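Local coordinates for CELL WALL surface anchor family protein (Streptococcus pneumoniae, PDB 2WW8), which is the adhesin of the pneumococcal pilus and probably mediates attachment of the bacterium to host cells, at residues P185-K191 with R711-P716; N197-Q203 with N679-N683; T209-T214 with L668-K673. One frame throughout, in Å; residues are numbered along the deposited sequence.

Interaction 1: residues P185-K191 with R711-P716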
ATOM      1  N   PRO A 185     -14.749  -9.680  -0.529  1.00 13.73           N
ATOM      2  CA  PRO A 185     -15.566  -9.951  -1.732  1.00 13.11           C
ATOM      3  C   PRO A 185     -15.977  -8.638  -2.393  1.00 13.54           C
ATOM      4  O   PRO A 185     -16.118  -8.610  -3.583  1.00 12.23           O
ATOM      5  CB  PRO A 185     -16.808 -10.660  -1.152  1.00 13.68           C
ATOM      6  CG  PRO A 185     -16.265 -11.431   0.004  1.00 14.83           C
ATOM      7  CD  PRO A 185     -15.286 -10.378   0.656  1.00 13.13           C
ATOM      8  N   GLU A 186     -16.131  -7.551  -1.634  1.00 14.35           N
ATOM      9  CA  GLU A 186     -16.563  -6.270  -2.178  1.00 14.87           C
ATOM     10  C   GLU A 186     -15.428  -5.403  -2.738  1.00 15.57           C
ATOM     11  O   GLU A 186     -15.671  -4.313  -3.286  1.00 17.42           O
ATOM     12  CB  GLU A 186     -17.354  -5.509  -1.116  1.00 14.29           C
ATOM     13  CG  GLU A 186     -18.633  -6.159  -0.739  1.00 16.04           C
ATOM     14  CD  GLU A 186     -18.455  -7.286   0.306  1.00 16.15           C
ATOM     15  OE1 GLU A 186     -17.383  -7.415   0.919  1.00 15.96           O
ATOM     16  OE2 GLU A 186     -19.429  -8.038   0.510  1.00 17.76           O
ATOM     17  N   GLY A 187     -14.179  -5.849  -2.596  1.00 16.20           N
ATOM     18  CA  GLY A 187     -13.044  -5.042  -3.090  1.00 15.00           C
ATOM     19  C   GLY A 187     -11.863  -5.195  -2.176  1.00 15.41           C
ATOM     20  O   GLY A 187     -11.377  -6.301  -2.003  1.00 15.20           O
ATOM     21  N   THR A 188     -11.378  -4.105  -1.598  1.00 15.96           N
ATOM     22  CA  THR A 188     -10.294  -4.228  -0.628  1.00 15.74           C
ATOM     23  C   THR A 188     -10.531  -3.190   0.490  1.00 15.86           C
ATOM     24  O   THR A 188     -11.274  -2.219   0.305  1.00 15.28           O
ATOM     25  CB  THR A 188      -8.944  -3.894  -1.293  1.00 17.14           C
ATOM     26  OG1 THR A 188      -8.919  -2.488  -1.530  1.00 19.22           O
ATOM     27  CG2 THR A 188      -8.727  -4.664  -2.637  1.00 18.31           C
ATOM     28  N   LEU A 189      -9.924  -3.400   1.656  1.00 13.09           N
ATOM     29  CA  LEU A 189      -9.941  -2.389   2.677  1.00 13.56           C
ATOM     30  C   LEU A 189      -8.551  -2.404   3.307  1.00 14.16           C
ATOM     31  O   LEU A 189      -7.789  -3.379   3.111  1.00 14.48           O
ATOM     32  CB  LEU A 189     -11.096  -2.546   3.705  1.00 13.35           C
ATOM     33  CG  LEU A 189     -11.233  -3.898   4.422  1.00 16.56           C
ATOM     34  CD1 LEU A 189     -10.103  -4.019   5.459  1.00 18.50           C
ATOM     35  CD2 LEU A 189     -12.581  -4.085   5.144  1.00 18.81           C
ATOM     36  N   SER A 190      -8.223  -1.321   4.027  1.00 15.34           N
ATOM     37  CA  SER A 190      -6.881  -1.220   4.616  1.00 15.43           C
ATOM     38  C   SER A 190      -6.884  -0.293   5.798  1.00 16.44           C
ATOM     39  O   SER A 190      -7.640   0.662   5.836  1.00 18.50           O
ATOM     40  CB  SER A 190      -5.806  -0.820   3.589  1.00 13.98           C
ATOM     41  OG  SER A 190      -5.838   0.583   3.320  1.00 16.46           O
ATOM     42  N   LYS A 191      -6.019  -0.575   6.760  1.00 14.70           N
ATOM     43  CA  LYS A 191      -5.817   0.263   7.932  1.00 14.67           C
ATOM     44  C   LYS A 191      -4.371   0.158   8.379  1.00 14.47           C
ATOM     45  O   LYS A 191      -3.805  -0.954   8.477  1.00 15.78           O
ATOM     46  CB  LYS A 191      -6.713  -0.187   9.073  1.00 14.45           C
ATOM     47  CG  LYS A 191      -6.601   0.828  10.248  1.00 14.68           C
ATOM     48  CD  LYS A 191      -7.764   0.671  11.221  1.00 16.22           C
ATOM     49  CE  LYS A 191      -7.455   1.543  12.420  1.00 14.92           C
ATOM     50  NZ  LYS A 191      -8.373   1.148  13.508  1.00 17.55           N
ATOM     51  N   ARG A 711     -17.437  -6.381   7.372  1.00 12.17           N
ATOM     52  CA  ARG A 711     -16.052  -6.758   7.131  1.00 12.60           C
ATOM     53  C   ARG A 711     -15.105  -5.995   8.087  1.00 13.12           C
ATOM     54  O   ARG A 711     -15.173  -4.778   8.129  1.00 11.42           O
ATOM     55  CB  ARG A 711     -15.649  -6.400   5.686  1.00 12.32           C
ATOM     56  CG  ARG A 711     -16.672  -6.759   4.556  1.00 13.98           C
ATOM     57  CD  ARG A 711     -16.918  -8.237   4.597  1.00 14.46           C
ATOM     58  NE  ARG A 711     -17.668  -8.707   3.436  1.00 14.35           N
ATOM     59  CZ  ARG A 711     -18.473  -9.753   3.469  1.00 16.16           C
ATOM     60  NH1 ARG A 711     -18.669 -10.399   4.615  1.00 17.38           N
ATOM     61  NH2 ARG A 711     -19.112 -10.142   2.373  1.00 13.12           N
ATOM     62  N   ASP A 712     -14.219  -6.701   8.792  1.00 12.78           N
ATOM     63  CA  ASP A 712     -13.222  -6.134   9.677  1.00 14.66           C
ATOM     64  C   ASP A 712     -12.005  -5.556   8.946  1.00 14.81           C
ATOM     65  O   ASP A 712     -11.486  -6.147   8.018  1.00 15.24           O
ATOM     66  CB  ASP A 712     -12.738  -7.174  10.707  1.00 15.01           C
ATOM     67  CG  ASP A 712     -13.790  -7.441  11.763  1.00 17.87           C
ATOM     68  OD1 ASP A 712     -13.980  -6.518  12.582  1.00 19.18           O
ATOM     69  OD2 ASP A 712     -14.491  -8.495  11.718  1.00 15.90           O
ATOM     70  N   PHE A 713     -11.556  -4.402   9.415  1.00 13.13           N
ATOM     71  CA  PHE A 713     -10.239  -3.862   9.095  1.00 15.90           C
ATOM     72  C   PHE A 713      -9.174  -4.468  10.027  1.00 17.51           C
ATOM     73  O   PHE A 713      -9.443  -4.744  11.212  1.00 18.68           O
ATOM     74  CB  PHE A 713     -10.244  -2.336   9.384  1.00 13.73           C
ATOM     75  CG  PHE A 713     -10.955  -1.525   8.336  1.00 14.56           C
ATOM     76  CD1 PHE A 713     -12.328  -1.339   8.384  1.00 15.92           C
ATOM     77  CD2 PHE A 713     -10.206  -0.821   7.396  1.00 15.12           C
ATOM     78  CE1 PHE A 713     -12.959  -0.537   7.411  1.00 13.39           C
ATOM     79  CE2 PHE A 713     -10.796  -0.027   6.437  1.00 15.62           C
ATOM     80  CZ  PHE A 713     -12.180   0.121   6.454  1.00 15.51           C
ATOM     81  N   PRO A 714      -7.927  -4.577   9.550  1.00 18.32           N
ATOM     82  CA  PRO A 714      -6.886  -5.037  10.481  1.00 17.53           C
ATOM     83  C   PRO A 714      -6.436  -3.892  11.426  1.00 19.60           C
ATOM     84  O   PRO A 714      -6.743  -2.747  11.107  1.00 19.11           O
ATOM     85  CB  PRO A 714      -5.756  -5.442   9.535  1.00 18.60           C
ATOM     86  CG  PRO A 714      -5.918  -4.527   8.354  1.00 16.96           C
ATOM     87  CD  PRO A 714      -7.405  -4.308   8.194  1.00 18.54           C
ATOM     88  N   ILE A 715      -5.782  -4.158  12.569  1.00 17.24           N
ATOM     89  CA  ILE A 715      -5.591  -3.136  13.624  1.00 19.05           C
ATOM     90  C   ILE A 715      -4.116  -2.944  14.100  1.00 17.83           C
ATOM     91  O   ILE A 715      -3.520  -3.889  14.607  1.00 18.89           O
ATOM     92  CB  ILE A 715      -6.419  -3.482  14.909  1.00 19.70           C
ATOM     93  CG1 ILE A 715      -7.841  -3.938  14.577  1.00 19.29           C
ATOM     94  CG2 ILE A 715      -6.510  -2.270  15.812  1.00 17.55           C
ATOM     95  CD1 ILE A 715      -8.655  -2.771  14.149  1.00 17.30           C
ATOM     96  N   PRO A 716      -3.548  -1.724  13.985  1.00 18.04           N
ATOM     97  CA  PRO A 716      -2.224  -1.373  14.492  1.00 14.80           C
ATOM     98  C   PRO A 716      -2.201  -1.249  16.017  1.00 14.30           C
ATOM     99  O   PRO A 716      -3.258  -1.167  16.661  1.00 12.97           O
ATOM    100  CB  PRO A 716      -2.001   0.037  13.923  1.00 15.83           C
ATOM    101  CG  PRO A 716      -2.920   0.087  12.682  1.00 17.68           C
ATOM    102  CD  PRO A 716      -4.151  -0.577  13.253  1.00 17.20           C
TER
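Arg711 NE donates to Glu186 OE1 at 2.8 Å, almost straight at 176° and in the guanidinium plane, while Arg711 NH2 reaches Glu186 OE2, also at 2.8 Å, with a more bent N-H. The arginine thus grips the carboxylate side-on with two nitrogens, one to each oxygen, and both oxygens are met on their syn sides. The two planes are 38° apart, so the paired bonds form a twisted fork rather than a flat one.

Further along, Leu189 lies over one face of the Phe713 ring, with CD1 4.1 Å from the ring centroid, a CH-pi contact. Chi1 of Leu189 (54°) sets CG between the backbone N and the carbonyl carbon, which turns both methyls to the ring. Backbone atoms of Ser190 border the ring edge instead, Ser190 O lying 3.3 Å from Phe713 CE2.

The contact packs strand 187-196 against strand 711-712 and the proline-rich chain after it, in the Ig-like part of the adhesin. Here Lys191 NZ is covalently joined to Asn695 CG, an intramolecular isopeptide cross-link of the kind known in Gram-positive pilins, and is also hydrogen-bonded to Thr698. Fully extended, the lysine chain passes Pro714 O, 3.3 Å from Lys191 CB, and crosses Pro716, whose CD is 4.0 Å from Lys191 CE. Pro714 O is buried here without a polar partner in the model.

Interaction 2: residues N197-Q203 with N679-N683; sequences NNLDDNQ and NVRLN
A beta hairpin whose connection carries two bulges meets the end of strand 673-682 where Gln203 pairs with Arg681. This is an antiparallel non-hydrogen-bonded pair with CA atoms 4.4 Å apart, and the adjoining bond runs from Leu682 N to Asn202 O at 3.0 Å.

Arg681 extends its chain from a trans chi1 (-173°) to the carboxylate of Asp201: NH2 donates to OD1 at 3.0 Å, with an angle of 166°, and NE makes a weak bond to OD2. Carboxylate and guanidinium planes stand 44° apart. The guanidinium has a second acidic partner, Asp684, reached through NH1.

Asp201 lies in a type I turn from Leu199 to Asn202, and Asn202 with Gln203 opposite Asn198 forms a G1 bulge. A classic bulge, Asn197 and Asn198 facing Gln203, marks the other side of the hairpin. A water lies 3.3 Å above the Arg681 guanidinium plane and donates to Asp201 O and Leu682 O while accepting from Asn202 ND2, which also binds Asp720. Next to this water site, Asn202 CB packs on Leu682 CB at 3.6 Å. At the far end Asn197 ND2 makes a weak bond to Asn679 OD1, 2.8 Å away, the amides nearly perpendicular.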
ATOM      1  N   ASN A 197       4.157  10.957  13.762  1.00 19.47           N
ATOM      2  CA  ASN A 197       4.182  12.418  13.860  1.00 19.44           C
ATOM      3  C   ASN A 197       5.143  12.931  14.902  1.00 18.96           C
ATOM      4  O   ASN A 197       5.826  13.919  14.673  1.00 18.28           O
ATOM      5  CB  ASN A 197       2.810  13.010  14.150  1.00 19.39           C
ATOM      6  CG  ASN A 197       1.801  12.633  13.074  1.00 19.85           C
ATOM      7  OD1 ASN A 197       2.185  12.357  11.941  1.00 20.40           O
ATOM      8  ND2 ASN A 197       0.534  12.560  13.433  1.00 18.57           N
ATOM      9  N   ASN A 198       5.167  12.279  16.053  1.00 18.02           N
ATOM     10  CA  ASN A 198       6.128  12.677  17.079  1.00 16.90           C
ATOM     11  C   ASN A 198       6.345  11.443  17.971  1.00 17.74           C
ATOM     12  O   ASN A 198       5.475  11.046  18.755  1.00 15.91           O
ATOM     13  CB  ASN A 198       5.593  13.919  17.817  1.00 16.77           C
ATOM     14  CG  ASN A 198       6.596  14.499  18.785  1.00 19.91           C
ATOM     15  OD1 ASN A 198       7.395  13.776  19.383  1.00 21.97           O
ATOM     16  ND2 ASN A 198       6.563  15.813  18.963  1.00 22.59           N
ATOM     17  N   LEU A 199       7.513  10.826  17.824  1.00 18.44           N
ATOM     18  CA  LEU A 199       7.757   9.546  18.475  1.00 20.07           C
ATOM     19  C   LEU A 199       7.760   9.633  20.005  1.00 20.63           C
ATOM     20  O   LEU A 199       7.080   8.817  20.651  1.00 21.02           O
ATOM     21  CB  LEU A 199       8.978   8.778  17.929  1.00 19.14           C
ATOM     22  CG  LEU A 199       9.173   7.344  18.444  1.00 18.16           C
ATOM     23  CD1 LEU A 199       7.975   6.402  18.168  1.00 14.34           C
ATOM     24  CD2 LEU A 199      10.483   6.805  17.878  1.00 18.42           C
ATOM     25  N   ASP A 200       8.497  10.611  20.533  1.00 20.20           N
ATOM     26  CA  ASP A 200       8.639  10.859  21.967  1.00 21.40           C
ATOM     27  C   ASP A 200       7.325  11.194  22.626  1.00 20.99           C
ATOM     28  O   ASP A 200       7.129  10.919  23.808  1.00 22.49           O
ATOM     29  CB  ASP A 200       9.658  11.968  22.278  1.00 21.44           C
ATOM     30  CG  ASP A 200      11.083  11.577  21.885  1.00 24.38           C
ATOM     31  OD1 ASP A 200      11.356  10.428  21.437  1.00 23.63           O
ATOM     32  OD2 ASP A 200      11.973  12.445  22.031  1.00 29.11           O
ATOM     33  N   ASP A 201       6.422  11.787  21.870  1.00 19.48           N
ATOM     34  CA  ASP A 201       5.108  12.094  22.399  1.00 19.33           C
ATOM     35  C   ASP A 201       3.977  11.122  21.981  1.00 18.51           C
ATOM     36  O   ASP A 201       2.785  11.361  22.224  1.00 17.36           O
ATOM     37  CB  ASP A 201       4.828  13.539  22.008  1.00 19.84           C
ATOM     38  CG  ASP A 201       3.633  14.104  22.733  1.00 23.59           C
ATOM     39  OD1 ASP A 201       3.600  13.965  23.973  1.00 21.54           O
ATOM     40  OD2 ASP A 201       2.740  14.671  22.050  1.00 25.39           O
ATOM     41  N   ASN A 202       4.348  10.012  21.353  1.00 17.30           N
ATOM     42  CA  ASN A 202       3.381   8.976  20.971  1.00 18.35           C
ATOM     43  C   ASN A 202       2.226   9.385  20.061  1.00 17.86           C
ATOM     44  O   ASN A 202       1.075   8.988  20.310  1.00 18.07           O
ATOM     45  CB  ASN A 202       2.806   8.341  22.232  1.00 17.78           C
ATOM     46  CG  ASN A 202       3.904   7.822  23.148  1.00 20.11           C
ATOM     47  OD1 ASN A 202       4.794   7.087  22.702  1.00 17.44           O
ATOM     48  ND2 ASN A 202       3.859   8.217  24.421  1.00 15.60           N
ATOM     49  N   GLN A 203       2.553  10.134  19.010  1.00 17.34           N
ATOM     50  CA  GLN A 203       1.601  10.760  18.095  1.00 16.28           C
ATOM     51  C   GLN A 203       1.820  10.122  16.742  1.00 16.77           C
ATOM     52  O   GLN A 203       2.962  10.073  16.254  1.00 16.55           O
ATOM     53  CB  GLN A 203       1.893  12.252  17.966  1.00 16.19           C
ATOM     54  CG  GLN A 203       1.361  13.058  19.130  1.00 18.45           C
ATOM     55  CD  GLN A 203       1.517  14.548  18.942  1.00 24.67           C
ATOM     56  OE1 GLN A 203       1.374  15.051  17.830  1.00 27.34           O
ATOM     57  NE2 GLN A 203       1.835  15.264  20.013  1.00 24.13           N
ATOM     58  N   ASN A 679      -5.159  11.712  13.134  1.00 14.46           N
ATOM     59  CA  ASN A 679      -4.021  11.573  14.018  1.00 15.84           C
ATOM     60  C   ASN A 679      -4.513  11.099  15.362  1.00 15.01           C
ATOM     61  O   ASN A 679      -5.630  11.464  15.747  1.00 14.26           O
ATOM     62  CB  ASN A 679      -3.293  12.917  14.142  1.00 14.82           C
ATOM     63  CG  ASN A 679      -2.645  13.332  12.824  1.00 18.23           C
ATOM     64  OD1 ASN A 679      -1.979  12.532  12.139  1.00 17.68           O
ATOM     65  ND2 ASN A 679      -2.828  14.591  12.457  1.00 16.88           N
ATOM     66  N   VAL A 680      -3.691  10.267  16.016  1.00 14.45           N
ATOM     67  CA  VAL A 680      -3.958   9.807  17.384  1.00 14.56           C
ATOM     68  C   VAL A 680      -2.717   9.962  18.245  1.00 14.81           C
ATOM     69  O   VAL A 680      -1.597  10.112  17.757  1.00 14.37           O
ATOM     70  CB  VAL A 680      -4.429   8.340  17.488  1.00 15.90           C
ATOM     71  CG1 VAL A 680      -5.666   8.087  16.564  1.00 13.22           C
ATOM     72  CG2 VAL A 680      -3.245   7.409  17.121  1.00 16.12           C
ATOM     73  N   ARG A 681      -2.979   9.871  19.541  1.00 14.66           N
ATOM     74  CA  ARG A 681      -1.968   9.929  20.551  1.00 15.49           C
ATOM     75  C   ARG A 681      -2.303   8.887  21.629  1.00 16.60           C
ATOM     76  O   ARG A 681      -3.453   8.790  22.123  1.00 16.35           O
ATOM     77  CB  ARG A 681      -1.979  11.339  21.163  1.00 14.33           C
ATOM     78  CG  ARG A 681      -0.804  11.587  22.145  1.00 16.11           C
ATOM     79  CD  ARG A 681      -0.899  12.983  22.760  1.00 16.11           C
ATOM     80  NE  ARG A 681       0.245  13.199  23.642  1.00 19.80           N
ATOM     81  CZ  ARG A 681       0.209  13.041  24.960  1.00 20.12           C
ATOM     82  NH1 ARG A 681      -0.914  12.659  25.562  1.00 18.91           N
ATOM     83  NH2 ARG A 681       1.304  13.256  25.685  1.00 23.35           N
ATOM     84  N   LEU A 682      -1.262   8.166  22.040  1.00 17.25           N
ATOM     85  CA  LEU A 682      -1.377   7.368  23.255  1.00 18.02           C
ATOM     86  C   LEU A 682      -1.700   8.220  24.491  1.00 18.83           C
ATOM     87  O   LEU A 682      -1.044   9.223  24.783  1.00 19.44           O
ATOM     88  CB  LEU A 682      -0.102   6.546  23.463  1.00 19.17           C
ATOM     89  CG  LEU A 682      -0.085   5.564  24.631  1.00 17.50           C
ATOM     90  CD1 LEU A 682      -1.197   4.520  24.548  1.00 19.79           C
ATOM     91  CD2 LEU A 682       1.297   4.912  24.681  1.00 15.62           C
ATOM     92  N   ASN A 683      -2.746   7.835  25.211  1.00 18.37           N
ATOM     93  CA  ASN A 683      -3.134   8.538  26.407  1.00 19.20           C
ATOM     94  C   ASN A 683      -2.081   8.461  27.523  1.00 19.95           C
ATOM     95  O   ASN A 683      -1.396   7.454  27.688  1.00 20.15           O
ATOM     96  CB  ASN A 683      -4.473   8.001  26.893  1.00 19.42           C
ATOM     97  CG  ASN A 683      -4.926   8.713  28.129  1.00 22.37           C
ATOM     98  OD1 ASN A 683      -4.526   8.357  29.235  1.00 24.25           O
ATOM     99  ND2 ASN A 683      -5.732   9.762  27.954  1.00 21.31           N
TER
HETATM  100  O   HOH W   1       1.729  10.021  24.940  1.00 29.38           O

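Interaction 3: residues T209-T214 with L668-K673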
ATOM      1  N   THR A 209      -8.361   2.864   3.984  1.00 16.51           N
ATOM      2  CA  THR A 209      -8.806   2.966   2.613  1.00 16.35           C
ATOM      3  C   THR A 209      -9.864   1.884   2.351  1.00 16.85           C
ATOM      4  O   THR A 209      -9.904   0.878   3.069  1.00 16.31           O
ATOM      5  CB  THR A 209      -7.678   2.836   1.579  1.00 15.70           C
ATOM      6  OG1 THR A 209      -7.262   1.470   1.438  1.00 17.71           O
ATOM      7  CG2 THR A 209      -6.475   3.728   1.877  1.00 12.91           C
ATOM      8  N   VAL A 210     -10.704   2.125   1.332  1.00 16.47           N
ATOM      9  CA  VAL A 210     -11.728   1.189   0.912  1.00 14.56           C
ATOM     10  C   VAL A 210     -11.795   1.343  -0.607  1.00 15.92           C
ATOM     11  O   VAL A 210     -11.798   2.453  -1.119  1.00 15.38           O
ATOM     12  CB  VAL A 210     -13.106   1.508   1.529  1.00 17.89           C
ATOM     13  CG1 VAL A 210     -14.133   0.531   0.955  1.00 17.62           C
ATOM     14  CG2 VAL A 210     -13.052   1.322   3.067  1.00 16.56           C
ATOM     15  N   SER A 211     -11.807   0.219  -1.311  1.00 13.67           N
ATOM     16  CA  SER A 211     -11.972   0.230  -2.759  0.50 14.42           C
ATOM     17  C   SER A 211     -13.062  -0.771  -3.082  1.00 14.44           C
ATOM     18  O   SER A 211     -13.219  -1.802  -2.385  1.00 14.18           O
ATOM     19  CB  SER A 211     -10.659  -0.134  -3.433  0.50 13.37           C
ATOM     20  OG  SER A 211     -10.534  -1.536  -3.445  0.50 13.56           O
ATOM     21  N   GLY A 212     -13.868  -0.443  -4.092  1.00 14.47           N
ATOM     22  CA  GLY A 212     -15.043  -1.260  -4.422  1.00 11.75           C
ATOM     23  C   GLY A 212     -14.841  -2.220  -5.592  1.00 12.49           C
ATOM     24  O   GLY A 212     -13.717  -2.438  -6.119  1.00 11.81           O
ATOM     25  N   LYS A 213     -15.965  -2.777  -6.019  1.00 12.75           N
ATOM     26  CA  LYS A 213     -15.979  -3.717  -7.124  1.00 11.72           C
ATOM     27  C   LYS A 213     -17.262  -3.487  -7.938  1.00 12.46           C
ATOM     28  O   LYS A 213     -18.353  -3.315  -7.382  1.00 11.91           O
ATOM     29  CB  LYS A 213     -15.929  -5.161  -6.596  1.00 12.14           C
ATOM     30  CG  LYS A 213     -15.896  -6.231  -7.704  1.00 15.52           C
ATOM     31  CD  LYS A 213     -15.682  -7.644  -7.166  1.00 18.58           C
ATOM     32  CE  LYS A 213     -14.365  -7.807  -6.370  1.00 22.02           C
ATOM     33  NZ  LYS A 213     -14.220  -9.194  -5.768  1.00 20.40           N
ATOM     34  N   THR A 214     -17.132  -3.486  -9.258  1.00 11.32           N
ATOM     35  CA  THR A 214     -18.289  -3.457 -10.124  1.00 11.93           C
ATOM     36  C   THR A 214     -18.681  -4.903 -10.499  1.00 12.47           C
ATOM     37  O   THR A 214     -17.861  -5.652 -11.035  1.00 12.12           O
ATOM     38  CB  THR A 214     -18.002  -2.568 -11.401  1.00 12.75           C
ATOM     39  OG1 THR A 214     -17.652  -1.239 -10.967  1.00 17.91           O
ATOM     40  CG2 THR A 214     -19.267  -2.487 -12.270  1.00 11.47           C
ATOM     41  N   LEU A 668     -18.847   2.852  -4.233  1.00 12.53           N
ATOM     42  CA  LEU A 668     -17.603   2.497  -4.922  1.00 13.80           C
ATOM     43  C   LEU A 668     -17.719   1.207  -5.706  1.00 13.09           C
ATOM     44  O   LEU A 668     -18.221   0.162  -5.188  1.00 10.95           O
ATOM     45  CB  LEU A 668     -16.469   2.332  -3.902  1.00 14.32           C
ATOM     46  CG  LEU A 668     -16.268   3.570  -3.025  1.00 19.04           C
ATOM     47  CD1 LEU A 668     -15.541   3.196  -1.741  1.00 14.15           C
ATOM     48  CD2 LEU A 668     -15.536   4.675  -3.808  1.00 19.10           C
ATOM     49  N   GLY A 669     -17.272   1.335  -6.959  1.00 11.76           N
ATOM     50  CA  GLY A 669     -17.068   0.225  -7.864  1.00 12.12           C
ATOM     51  C   GLY A 669     -15.601  -0.070  -8.077  1.00 12.67           C
ATOM     52  O   GLY A 669     -14.730   0.315  -7.292  1.00 12.66           O
ATOM     53  N   THR A 670     -15.331  -0.809  -9.138  1.00 14.41           N
ATOM     54  CA  THR A 670     -13.973  -1.254  -9.434  1.00 15.97           C
ATOM     55  C   THR A 670     -13.080  -0.029  -9.647  1.00 16.08           C
ATOM     56  O   THR A 670     -13.506   0.902 -10.307  1.00 17.47           O
ATOM     57  CB  THR A 670     -14.060  -2.113 -10.730  1.00 15.97           C
ATOM     58  OG1 THR A 670     -14.639  -3.389 -10.401  1.00 14.49           O
ATOM     59  CG2 THR A 670     -12.687  -2.303 -11.378  1.00 16.87           C
ATOM     60  N   ASP A 671     -11.873  -0.004  -9.105  1.00 16.91           N
ATOM     61  CA  ASP A 671     -10.928   1.100  -9.259  1.00 18.47           C
ATOM     62  C   ASP A 671     -11.404   2.410  -8.624  1.00 18.39           C
ATOM     63  O   ASP A 671     -10.874   3.452  -8.984  1.00 20.31           O
ATOM     64  CB  ASP A 671     -10.468   1.332 -10.711  1.00 20.25           C
ATOM     65  CG  ASP A 671      -9.628   0.150 -11.266  1.00 27.71           C
ATOM     66  OD1 ASP A 671      -8.806  -0.430 -10.519  1.00 33.77           O
ATOM     67  OD2 ASP A 671      -9.780  -0.238 -12.454  1.00 31.96           O
ATOM     68  N   GLU A 672     -12.358   2.365  -7.696  1.00 15.45           N
ATOM     69  CA  GLU A 672     -12.817   3.544  -6.978  1.00 13.56           C
ATOM     70  C   GLU A 672     -12.389   3.336  -5.561  1.00 14.85           C
ATOM     71  O   GLU A 672     -12.795   2.351  -4.917  1.00 15.81           O
ATOM     72  CB  GLU A 672     -14.356   3.709  -7.084  1.00 12.68           C
ATOM     73  CG  GLU A 672     -14.718   3.925  -8.570  1.00 15.86           C
ATOM     74  CD  GLU A 672     -16.178   4.232  -8.884  1.00 22.09           C
ATOM     75  OE1 GLU A 672     -17.125   3.743  -8.197  1.00 18.07           O
ATOM     76  OE2 GLU A 672     -16.361   4.979  -9.888  1.00 22.58           O
ATOM     77  N   LYS A 673     -11.624   4.291  -5.041  1.00 12.54           N
ATOM     78  CA  LYS A 673     -11.018   4.085  -3.752  1.00 11.47           C
ATOM     79  C   LYS A 673     -11.053   5.356  -2.907  1.00 13.09           C
ATOM     80  O   LYS A 673     -10.784   6.440  -3.416  1.00 14.91           O
ATOM     81  CB  LYS A 673      -9.619   3.614  -3.964  1.00 10.08           C
ATOM     82  CG  LYS A 673      -8.784   3.367  -2.659  1.00 14.01           C
ATOM     83  CD  LYS A 673      -7.424   2.847  -3.208  1.00 20.56           C
ATOM     84  CE  LYS A 673      -6.487   2.293  -2.127  1.00 26.31           C
ATOM     85  NZ  LYS A 673      -5.002   2.463  -2.463  1.00 29.94           N
TER
HETATM   86  O   HOH W   2     -11.283  -1.841  -6.595  1.00 26.99           O
HETATM   87  O   HOH W   3     -15.241  -5.244 -12.231  1.00 25.71           O
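Lys673, Gly212 and Thr670 bury much of the surface in this contact, and each meets segment 209-214 in a different way. Lys673 pairs with Ser211 as an antiparallel non-hydrogen-bonded pair, CA atoms 4.1 Å apart. With chi1 at 179° and the rest of the chain extended, its aliphatic part runs along the strand: CB lies 3.9 Å from Ser211 CB, and CE packs at 3.7 Å against Thr209 OG1, whose hydrogen-bond partner is Ser190.

Gly212 is held by its backbone. Its N-H points to Glu672 O at 3.1 Å, and its CA-H faces Leu668 O. Having no side chain, Gly212 can lie directly against the Leu668 and Gly669 backbone. Alongside, Leu668 CD1 packs on Val210 CG1 at 4.0 Å, the two side chains crossing at about a right angle.

Thr670 and Thr214 exchange bonds: Thr214 N donates to Thr670 OG1 at 2.7 Å and 175°, and Thr670 N to Thr214 OG1 at 3.0 Å and 169°. Each OG1 sits beside its own backbone N, and a water links Thr670 OG1 to Thr214 O.

Thr670 and Asp671 are the central residues of a type II turn from Gly669 to Glu672, which joins strands 660-668 and 673-682 of the Ig-like region. Within it Gly669 N donates to Glu672 OE1 at 2.7 Å, and that carboxylate also forms a salt bridge with Lys591. Side chains thus stand in for main chain here: the two threonine hydroxyls accept each other's backbone N-H, a role a carbonyl would have in a regular ladder.

From the N terminus, strand 187-196, the hairpin connection at 197-203 and strand 203-218 supply the first partners in turn, and the second partners return in reverse order. The contacts therefore nest without crossing: interaction 3 closes 453 intervening residues, interaction 2 encloses it with 475, and interaction 1 encloses both with 519. All three loops contain the parallel five-stranded sheet with its helices and the magnesium site, an inserted domain resembling a von Willebrand A domain. Interactions 1 and 3 touch where strands 187-196 and 203-218 run side by side, their centres 12 Å apart; the centres of interactions 1 and 2 are about 24 Å apart, the latter toward this Ig-like region's other end.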